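Local coordinates for protein extracellular endo-alpha-(1->5)-L-arabinanase 1 (Bacillus subtilis, PDB 1UV4) that hydrolyses internal alpha-1,5-arabinofuranosidic linkages in linear arabinan and branched sugar-beet arabinan during plant cell-wall breakdown, at residues A[14-19]-A[76-81]; A[84-89]-A[103-108]. All coordinates share one frame; numbering follows the deposited sequence.

Contact 1: residues A[14-19]-A[76-81]; sequences DPTMIK and PDIQYY. With CA (calcium ion), chain D; EDO (1,2-ethanediol), chain G.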
loop_
_atom_site.group_PDB
_atom_site.type_symbol
_atom_site.label_atom_id
_atom_site.label_comp_id
_atom_site.label_asym_id
_atom_site.label_seq_id
_atom_site.Cartn_x
_atom_site.Cartn_y
_atom_site.Cartn_z
ATOM N N ASP A 14 1.342 -4.535 6.036
ATOM C CA ASP A 14 1.184 -3.444 5.022
ATOM C C ASP A 14 2.527 -3.047 4.436
ATOM O O ASP A 14 2.906 -1.880 4.494
ATOM C CB ASP A 14 0.438 -2.230 5.560
ATOM C CG ASP A 14 -0.812 -2.590 6.346
ATOM O OD1 ASP A 14 -1.649 -3.376 5.841
ATOM O OD2 ASP A 14 -1.074 -2.123 7.502
ATOM N N PRO A 15 3.285 -3.997 3.886
ATOM C CA PRO A 15 4.685 -3.721 3.486
ATOM C C PRO A 15 4.877 -2.943 2.164
ATOM O O PRO A 15 4.058 -2.995 1.252
ATOM C CB PRO A 15 5.250 -5.118 3.310
ATOM C CG PRO A 15 4.047 -5.887 2.806
ATOM C CD PRO A 15 2.907 -5.399 3.621
ATOM N N THR A 16 6.026 -2.282 2.121
ATOM C CA THR A 16 6.596 -1.772 0.870
ATOM C C THR A 16 8.078 -2.070 0.971
ATOM O O THR A 16 8.606 -2.291 2.064
ATOM C CB THR A 16 6.276 -0.271 0.769
ATOM O OG1 THR A 16 6.615 0.274 -0.534
ATOM C CG2 THR A 16 7.045 0.566 1.722
ATOM N N MET A 17 8.799 -2.101 -0.147
ATOM C CA MET A 17 10.178 -2.538 -0.110
ATOM C C MET A 17 10.943 -1.816 -1.191
ATOM O O MET A 17 10.399 -1.533 -2.235
ATOM C CB MET A 17 10.245 -4.057 -0.360
ATOM C CG MET A 17 11.666 -4.665 -0.292
ATOM S SD MET A 17 11.675 -6.480 -0.305
ATOM C CE MET A 17 11.625 -6.807 -2.033
ATOM N N ILE A 18 12.233 -1.532 -0.951
ATOM C CA ILE A 18 13.091 -0.859 -1.928
ATOM C C ILE A 18 14.558 -1.226 -1.659
ATOM O O ILE A 18 14.924 -1.497 -0.545
ATOM C CB ILE A 18 12.843 0.655 -1.914
ATOM C CG1 ILE A 18 13.476 1.368 -3.116
ATOM C CG2 ILE A 18 13.260 1.268 -0.548
ATOM C CD1 ILE A 18 12.906 2.786 -3.324
ATOM N N LYS A 19 15.352 -1.304 -2.702
ATOM C CA LYS A 19 16.796 -1.564 -2.618
ATOM C C LYS A 19 17.539 -0.250 -2.455
ATOM O O LYS A 19 17.245 0.722 -3.162
ATOM C CB LYS A 19 17.253 -2.245 -3.907
ATOM C CG LYS A 19 18.692 -2.774 -3.884
ATOM C CD LYS A 19 18.728 -4.098 -3.170
ATOM C CE LYS A 19 20.132 -4.543 -2.821
ATOM N NZ LYS A 19 20.997 -4.687 -4.072
ATOM N N PRO A 76 2.995 2.458 4.798
ATOM C CA PRO A 76 3.951 3.283 4.061
ATOM C C PRO A 76 4.083 2.841 2.613
ATOM O O PRO A 76 3.839 1.698 2.251
ATOM C CB PRO A 76 5.222 3.092 4.859
ATOM C CG PRO A 76 5.118 1.750 5.342
ATOM C CD PRO A 76 3.646 1.593 5.792
ATOM N N ASP A 77 4.523 3.791 1.803
ATOM C CA ASP A 77 4.795 3.526 0.422
ATOM C C ASP A 77 5.996 4.339 0.004
ATOM O O ASP A 77 6.066 5.487 0.374
ATOM C CB ASP A 77 3.569 3.827 -0.432
ATOM C CG ASP A 77 3.785 3.433 -1.830
ATOM O OD1 ASP A 77 3.767 2.186 -2.139
ATOM O OD2 ASP A 77 4.046 4.265 -2.766
ATOM N N ILE A 78 6.908 3.731 -0.741
ATOM C CA ILE A 78 8.176 4.414 -1.054
ATOM C C ILE A 78 8.580 4.197 -2.489
ATOM O O ILE A 78 8.389 3.124 -3.054
ATOM C CB ILE A 78 9.258 3.955 -0.068
ATOM C CG1 ILE A 78 10.487 4.873 -0.146
ATOM C CG2 ILE A 78 9.613 2.517 -0.259
ATOM C CD1 ILE A 78 11.462 4.659 0.982
ATOM N N GLN A 79 9.157 5.237 -3.066
ATOM C CA GLN A 79 9.789 5.174 -4.374
ATOM C C GLN A 79 10.941 6.143 -4.413
ATOM O O GLN A 79 10.920 7.163 -3.749
ATOM C CB GLN A 79 8.857 5.648 -5.471
ATOM C CG GLN A 79 7.677 4.764 -5.798
ATOM C CD GLN A 79 8.016 3.494 -6.592
ATOM O OE1 GLN A 79 7.366 2.467 -6.400
ATOM N NE2 GLN A 79 9.018 3.553 -7.423
ATOM N N TYR A 80 11.920 5.860 -5.250
ATOM C CA TYR A 80 12.953 6.839 -5.589
ATOM C C TYR A 80 12.582 7.492 -6.941
ATOM O O TYR A 80 12.397 6.803 -7.918
ATOM C CB TYR A 80 14.338 6.168 -5.645
ATOM C CG TYR A 80 15.499 7.128 -5.735
ATOM C CD1 TYR A 80 16.099 7.657 -4.592
ATOM C CD2 TYR A 80 15.989 7.494 -6.945
ATOM C CE1 TYR A 80 17.176 8.533 -4.680
ATOM C CE2 TYR A 80 17.072 8.364 -7.061
ATOM C CZ TYR A 80 17.655 8.889 -5.918
ATOM O OH TYR A 80 18.750 9.751 -6.091
ATOM N N TYR A 81 12.470 8.814 -6.996
ATOM C CA TYR A 81 12.038 9.518 -8.215
ATOM C C TYR A 81 12.626 10.892 -8.192
ATOM O O TYR A 81 12.582 11.539 -7.141
ATOM C CB TYR A 81 10.495 9.607 -8.242
ATOM C CG TYR A 81 9.917 10.524 -9.278
ATOM C CD1 TYR A 81 10.057 10.255 -10.631
ATOM C CD2 TYR A 81 9.218 11.678 -8.905
ATOM C CE1 TYR A 81 9.521 11.124 -11.603
ATOM C CE2 TYR A 81 8.676 12.529 -9.836
ATOM C CZ TYR A 81 8.807 12.264 -11.186
ATOM O OH TYR A 81 8.278 13.105 -12.142
HETATM CA CA CA D . 4.269 0.903 -3.970
HETATM C C1 EDO G . 10.108 0.852 -4.337
HETATM O O1 EDO G . 9.247 0.015 -3.613
HETATM C C2 EDO G . 10.462 0.228 -5.672
HETATM O O2 EDO G . 11.679 0.764 -6.132
HETATM O O HOH W 1 1.807 -0.039 2.627
HETATM O O HOH W 2 4.857 3.067 -4.942
HETATM O O HOH W 3 6.482 1.096 -3.290
HETATM O O HOH W 4 6.547 -0.098 -5.108
HETATM O O HOH W 5 4.092 0.140 -6.180
#
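The first strands of two successive propeller blades meet here, with Thr16 and Ile18 of one set against Pro76, Ile78 and Tyr80 of the other. The short segments run near parallel, at 24°, and their axes approach to 6.4 Å. Apart from one weak bond to a backbone N, side chains make the direct contact across the gap. Thr16 OG1 accepts that weak, bent bond from Ile78 N, 3.5 Å long with an angle of 146° at the hydrogen. Its stronger partner is Asp257. The hydroxyl lies anti to the backbone N (chi1 -171°). The methyl CG2 is then left to rest 3.4 Å from Pro76 O. Two residues further on, Ile18 CG2 meets Ile78 CG2 at 3.9 Å, the two side chains crossing at about a right angle. Ile18 CD1 reaches further along the strand, to 3.8 Å from Tyr80 N.

In the five-bladed fold of family 43 such strands line the central channel, where a calcium ion sits. Asp77 OD1 binds the ion at 2.3 Å, with Glu135, Asp257 and several waters as further ligands. Leu136 N is hydrogen-bonded to the other carboxylate oxygen, OD2, and a water on the calcium ion also donates to it. Asp14, inferred to be the proton acceptor, is held through OD2 by Thr29. A water donates to both backbones, 2.8 Å from Asp14 O and 2.7 Å from Pro76 O.

Contact 2: residues A[84-89]-A[103-108]; sequences KYWLYY and LASSTS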
loop_
_atom_site.group_PDB
_atom_site.type_symbol
_atom_site.label_atom_id
_atom_site.label_comp_id
_atom_site.label_asym_id
_atom_site.label_seq_id
_atom_site.Cartn_x
_atom_site.Cartn_y
_atom_site.Cartn_z
ATOM N N LYS A 84 15.215 11.707 -5.224
ATOM C CA LYS A 84 14.848 11.596 -3.803
ATOM C C LYS A 84 13.977 10.392 -3.589
ATOM O O LYS A 84 13.309 9.955 -4.484
ATOM C CB LYS A 84 14.026 12.802 -3.330
ATOM C CG LYS A 84 14.840 14.058 -3.187
ATOM C CD LYS A 84 14.005 15.188 -2.624
ATOM C CE LYS A 84 14.789 16.495 -2.582
ATOM N NZ LYS A 84 13.854 17.635 -2.715
ATOM N N TYR A 85 14.015 9.863 -2.373
ATOM C CA TYR A 85 13.010 8.938 -1.892
ATOM C C TYR A 85 11.801 9.712 -1.422
ATOM O O TYR A 85 11.942 10.725 -0.740
ATOM C CB TYR A 85 13.555 8.144 -0.704
ATOM C CG TYR A 85 14.714 7.254 -1.008
ATOM C CD1 TYR A 85 14.529 6.046 -1.655
ATOM C CD2 TYR A 85 16.004 7.573 -0.585
ATOM C CE1 TYR A 85 15.563 5.205 -1.913
ATOM C CE2 TYR A 85 17.074 6.744 -0.869
ATOM C CZ TYR A 85 16.847 5.537 -1.516
ATOM O OH TYR A 85 17.870 4.669 -1.787
ATOM N N TRP A 86 10.631 9.223 -1.790
ATOM C CA TRP A 86 9.343 9.792 -1.386
ATOM C C TRP A 86 8.608 8.721 -0.611
ATOM O O TRP A 86 8.339 7.630 -1.127
ATOM C CB TRP A 86 8.543 10.243 -2.601
ATOM C CG TRP A 86 9.336 11.139 -3.470
ATOM C CD1 TRP A 86 10.105 10.796 -4.533
ATOM C CD2 TRP A 86 9.465 12.539 -3.315
ATOM N NE1 TRP A 86 10.688 11.919 -5.080
ATOM C CE2 TRP A 86 10.322 13.007 -4.325
ATOM C CE3 TRP A 86 8.941 13.455 -2.397
ATOM C CZ2 TRP A 86 10.629 14.345 -4.455
ATOM C CZ3 TRP A 86 9.265 14.774 -2.506
ATOM C CH2 TRP A 86 10.090 15.214 -3.541
ATOM N N LEU A 87 8.243 9.071 0.602
ATOM C CA LEU A 87 7.625 8.199 1.556
ATOM C C LEU A 87 6.231 8.730 1.878
ATOM O O LEU A 87 6.124 9.770 2.539
ATOM C CB LEU A 87 8.491 8.130 2.857
ATOM C CG LEU A 87 7.920 7.312 4.024
ATOM C CD1 LEU A 87 7.703 5.871 3.598
ATOM C CD2 LEU A 87 8.819 7.355 5.251
ATOM N N TYR A 88 5.194 8.092 1.326
ATOM C CA TYR A 88 3.813 8.428 1.663
ATOM C C TYR A 88 3.423 7.509 2.837
ATOM O O TYR A 88 3.857 6.351 2.913
ATOM C CB TYR A 88 2.872 8.233 0.482
ATOM C CG TYR A 88 3.105 9.229 -0.639
ATOM C CD1 TYR A 88 4.055 9.006 -1.617
ATOM C CD2 TYR A 88 2.382 10.395 -0.724
ATOM C CE1 TYR A 88 4.284 9.914 -2.629
ATOM C CE2 TYR A 88 2.592 11.291 -1.758
ATOM C CZ TYR A 88 3.566 11.075 -2.682
ATOM O OH TYR A 88 3.763 11.966 -3.673
ATOM N N TYR A 89 2.574 7.967 3.739
ATOM C CA TYR A 89 2.198 7.159 4.903
ATOM C C TYR A 89 0.830 7.646 5.398
ATOM O O TYR A 89 0.386 8.731 5.031
ATOM C CB TYR A 89 3.283 7.246 5.994
ATOM C CG TYR A 89 3.437 8.648 6.475
ATOM C CD1 TYR A 89 4.284 9.540 5.832
ATOM C CD2 TYR A 89 2.678 9.128 7.526
ATOM C CE1 TYR A 89 4.371 10.846 6.228
ATOM C CE2 TYR A 89 2.749 10.390 7.925
ATOM C CZ TYR A 89 3.599 11.287 7.284
ATOM O OH TYR A 89 3.678 12.611 7.709
ATOM N N LEU A 103 3.527 13.017 3.582
ATOM C CA LEU A 103 4.684 12.764 2.694
ATOM C C LEU A 103 5.950 13.218 3.376
ATOM O O LEU A 103 6.011 14.339 3.925
ATOM C CB LEU A 103 4.549 13.553 1.375
ATOM C CG LEU A 103 5.690 13.445 0.364
ATOM C CD1 LEU A 103 5.836 12.058 -0.129
ATOM C CD2 LEU A 103 5.437 14.446 -0.823
ATOM N N ALA A 104 6.976 12.383 3.293
ATOM C CA ALA A 104 8.307 12.783 3.699
ATOM C C ALA A 104 9.293 12.439 2.611
ATOM O O ALA A 104 9.042 11.574 1.807
ATOM C CB ALA A 104 8.703 12.074 4.974
ATOM N N SER A 105 10.449 13.080 2.635
ATOM C CA SER A 105 11.438 12.835 1.589
ATOM C C SER A 105 12.820 12.653 2.193
ATOM O O SER A 105 13.105 13.156 3.276
ATOM C CB SER A 105 11.441 13.959 0.524
ATOM O OG SER A 105 11.786 15.217 1.074
ATOM N N SER A 106 13.702 11.966 1.472
ATOM C CA SER A 106 15.080 11.726 1.940
ATOM C C SER A 106 15.981 11.430 0.758
ATOM O O SER A 106 15.520 11.008 -0.292
ATOM C CB SER A 106 15.148 10.515 2.879
ATOM O OG SER A 106 16.449 10.366 3.409
ATOM N N THR A 107 17.281 11.622 0.925
ATOM C CA THR A 107 18.228 11.125 -0.057
ATOM C C THR A 107 18.895 9.855 0.412
ATOM O O THR A 107 19.733 9.346 -0.301
ATOM C CB THR A 107 19.308 12.177 -0.409
ATOM O OG1 THR A 107 19.885 12.714 0.785
ATOM C CG2 THR A 107 18.691 13.369 -1.116
ATOM N N SER A 108 18.537 9.349 1.591
ATOM C CA SER A 108 19.143 8.100 2.093
ATOM C C SER A 108 18.317 7.414 3.174
ATOM O O SER A 108 18.136 7.943 4.286
ATOM C CB SER A 108 20.550 8.362 2.638
ATOM O OG SER A 108 21.070 7.215 3.306
HETATM O O HOH W 6 5.600 14.036 6.650
#
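Leu103 sets its CD1 methyl squarely over the ring of Tyr88, 3.5 Å from the ring centroid and 9° off the normal, a CH-pi contact. The other branch, CD2, touches Trp86 CE3 at 4.0 Å. With CG anti to the backbone N (chi1 178°), the two branches of one leucine touch both aromatic side chains. The indole also meets Ser105, with CZ3 3.8 Å from Ser105 CB.

These residues share one face of an antiparallel hairpin. Trp86 with Ser105 and Tyr88 with Leu103 are its non-hydrogen-bonded pairs. The hydrogen-bonded pairs fix the register: Leu87 N to Ala104 O is 2.9 Å and Ala104 N to Leu87 O is 2.8 Å, both nearly straight. Tyr85 and Ser106 exchange two more bonds. Ser106 OG accepts from Ser108 N at 2.9 Å, an ST turn, and also hydrogen-bonds to Gly113 O. The Tyr85 ring meets this turn with its edge.

Outer partners hold the polar ends: Tyr88 OH bonds to Met165 O, and Ser105 OG to Glu117. A water joins Tyr89 OH to Leu103 O, and Trp62 NE1 also bonds to Tyr89 OH. Within the four-stranded blade, strands 84-91 and 99-106 are the middle pair, flanked by strands 74-81 and 115-123. Leu87 and Tyr89 touch Leu37 on strand 37-42 of the preceding blade.

Overall arrangement
From the N terminus, the chain first runs through strand 16-20, completes the rest of that blade, and returns at strand 74-81. Contact 1 closes this long loop and joins two successive blades at their inner strands. The chain then turns directly into strand 84-91, and contact 2 closes a much shorter loop inside the second blade. The contacts follow in series, neither nested nor crossed. The centres of contact 1 and contact 2 lie about 9 Å apart. Strands 74-81 and 84-91 are sheet neighbours, so backbone pairing carries one contact into the next, and Trp86 NE1 probably bonds to Tyr81 O. Ile18 also touches Tyr85, another link between the blades.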